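Local coordinates for Afp1 (PDB 6RBN), which probably forms the inner tube inside the sheath of the anti-feeding prophage, a contractile injection system, as the conduit for cargo, at residues E79-I84 against A115-L120. Numbering follows the deposited sequence.
Sequences EWINAI and AFPTSL
Pro117 wedges between Trp80 and Ile81, joining the short helix 78-81 to strand 109-121 in the phage-type beta-barrel of a gp19-like tail tube protein. Pro117 CD sits over the centre of the Trp80 six-membered ring, 3.6 Å from its centroid and 15° off the normal, a CH-pi contact. The indole reaches toward the strand because Trp80 holds CG anti to its own backbone N (chi1 -179°). Ala115 O comes in at the rim of the indole, close to level with the ring, 3.4 Å from Trp80 CZ2. Trp80 NE1 gives its hydrogen bond to Glu90 O, and Lys92 makes a cation-pi contact with the ring. From CB outward, Ile81 CB meets Pro117 CG at 3.9 Å; the Ile81 CG2 branch leans on Leu120 CD2, also 3.9 Å away; Ile81 CG1 runs on past Pro117 CB, the two side chains pointing opposite ways. With both torsions extended (chi2 168°), CD1 arrives where the strand bends past it. A second subunit borders this site: its Phe40 packs on Ile81, and one of its strands pairs antiparallel with Ser119 and Leu120, carrying the sheet across the interface. Ile81 CD1 ends 3.7 Å from Leu120 CB and 3.6 Å from the backbone C of Ser119.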
loop_
_atom_site.group_PDB
_atom_site.type_symbol
_atom_site.label_atom_id
_atom_site.label_comp_id
_atom_site.label_asym_id
_atom_site.label_seq_id
_atom_site.Cartn_x
_atom_site.Cartn_y
_atom_site.Cartn_z
ATOM N N GLU A 79 31.711 37.742 -29.179
ATOM C CA GLU A 79 32.637 38.711 -29.759
ATOM C C GLU A 79 34.029 38.146 -29.987
ATOM O O GLU A 79 34.853 38.822 -30.607
ATOM C CB GLU A 79 32.768 39.980 -28.915
ATOM C CG GLU A 79 31.534 40.853 -28.888
ATOM C CD GLU A 79 30.769 40.735 -27.601
ATOM O OE1 GLU A 79 31.333 40.172 -26.639
ATOM O OE2 GLU A 79 29.613 41.199 -27.548
ATOM N N TRP A 80 34.312 36.940 -29.505
ATOM C CA TRP A 80 35.580 36.282 -29.774
ATOM C C TRP A 80 35.511 35.365 -30.985
ATOM O O TRP A 80 36.546 35.097 -31.602
ATOM C CB TRP A 80 36.024 35.532 -28.515
ATOM C CG TRP A 80 37.321 34.813 -28.602
ATOM C CD1 TRP A 80 38.482 35.276 -29.138
ATOM C CD2 TRP A 80 37.633 33.556 -28.002
ATOM N NE1 TRP A 80 39.478 34.349 -28.982
ATOM C CE2 TRP A 80 38.984 33.287 -28.274
ATOM C CE3 TRP A 80 36.891 32.618 -27.283
ATOM C CZ2 TRP A 80 39.607 32.119 -27.854
ATOM C CZ3 TRP A 80 37.511 31.463 -26.869
ATOM C CH2 TRP A 80 38.855 31.222 -27.156
ATOM N N ILE A 81 34.316 34.914 -31.364
ATOM C CA ILE A 81 34.139 34.161 -32.601
ATOM C C ILE A 81 33.646 35.051 -33.740
ATOM O O ILE A 81 33.718 34.645 -34.910
ATOM C CB ILE A 81 33.186 32.962 -32.370
ATOM C CG1 ILE A 81 33.387 31.871 -33.423
ATOM C CG2 ILE A 81 31.740 33.415 -32.354
ATOM C CD1 ILE A 81 32.719 30.585 -33.100
ATOM N N ASN A 82 33.179 36.263 -33.448
ATOM C CA ASN A 82 32.779 37.169 -34.515
ATOM C C ASN A 82 33.959 37.932 -35.094
ATOM O O ASN A 82 33.861 38.437 -36.215
ATOM C CB ASN A 82 31.738 38.167 -34.010
ATOM C CG ASN A 82 30.817 38.675 -35.107
ATOM O OD1 ASN A 82 29.826 39.342 -34.824
ATOM N ND2 ASN A 82 31.109 38.328 -36.352
ATOM N N ALA A 83 35.061 38.031 -34.361
ATOM C CA ALA A 83 36.214 38.822 -34.784
ATOM C C ALA A 83 37.226 37.955 -35.533
ATOM O O ALA A 83 38.394 37.857 -35.170
ATOM C CB ALA A 83 36.850 39.501 -33.579
ATOM N N ILE A 84 36.759 37.328 -36.609
ATOM C CA ILE A 84 37.594 36.508 -37.477
ATOM C C ILE A 84 37.773 37.257 -38.788
ATOM O O ILE A 84 36.788 37.708 -39.383
ATOM C CB ILE A 84 36.960 35.130 -37.738
ATOM C CG1 ILE A 84 36.601 34.430 -36.435
ATOM C CG2 ILE A 84 37.901 34.253 -38.537
ATOM C CD1 ILE A 84 37.752 34.122 -35.572
ATOM N N ALA A 115 44.254 28.400 -27.866
ATOM C CA ALA A 115 42.904 28.011 -28.232
ATOM C C ALA A 115 42.218 29.137 -28.990
ATOM O O ALA A 115 42.391 30.312 -28.666
ATOM C CB ALA A 115 42.092 27.639 -26.993
ATOM N N PHE A 116 41.446 28.768 -30.007
ATOM C CA PHE A 116 40.649 29.716 -30.766
ATOM C C PHE A 116 39.347 29.027 -31.142
ATOM O O PHE A 116 39.333 27.805 -31.319
ATOM C CB PHE A 116 41.403 30.224 -32.011
ATOM C CG PHE A 116 41.703 29.172 -33.043
ATOM C CD1 PHE A 116 42.852 28.409 -32.955
ATOM C CD2 PHE A 116 40.871 28.997 -34.135
ATOM C CE1 PHE A 116 43.136 27.460 -33.907
ATOM C CE2 PHE A 116 41.152 28.049 -35.084
ATOM C CZ PHE A 116 42.287 27.284 -34.971
ATOM N N PRO A 117 38.242 29.763 -31.250
ATOM C CA PRO A 117 36.953 29.110 -31.491
ATOM C C PRO A 117 36.778 28.675 -32.933
ATOM O O PRO A 117 37.175 29.366 -33.873
ATOM C CB PRO A 117 35.939 30.197 -31.123
ATOM C CG PRO A 117 36.650 31.453 -31.359
ATOM C CD PRO A 117 38.073 31.204 -30.992
ATOM N N THR A 118 36.174 27.503 -33.100
ATOM C CA THR A 118 35.791 27.017 -34.412
ATOM C C THR A 118 34.290 26.875 -34.587
ATOM O O THR A 118 33.827 26.808 -35.727
ATOM C CB THR A 118 36.456 25.665 -34.709
ATOM O OG1 THR A 118 36.025 24.698 -33.747
ATOM C CG2 THR A 118 37.959 25.783 -34.648
ATOM N N SER A 119 33.517 26.838 -33.504
ATOM C CA SER A 119 32.071 26.741 -33.617
ATOM C C SER A 119 31.428 27.342 -32.379
ATOM O O SER A 119 32.043 27.420 -31.317
ATOM C CB SER A 119 31.614 25.293 -33.799
ATOM O OG SER A 119 31.796 24.553 -32.613
ATOM N N LEU A 120 30.178 27.769 -32.537
ATOM C CA LEU A 120 29.380 28.287 -31.426
ATOM C C LEU A 120 27.930 27.933 -31.711
ATOM O O LEU A 120 27.294 28.576 -32.546
ATOM C CB LEU A 120 29.548 29.791 -31.268
ATOM C CG LEU A 120 28.762 30.449 -30.133
ATOM C CD1 LEU A 120 29.222 29.933 -28.787
ATOM C CD2 LEU A 120 28.897 31.948 -30.197
#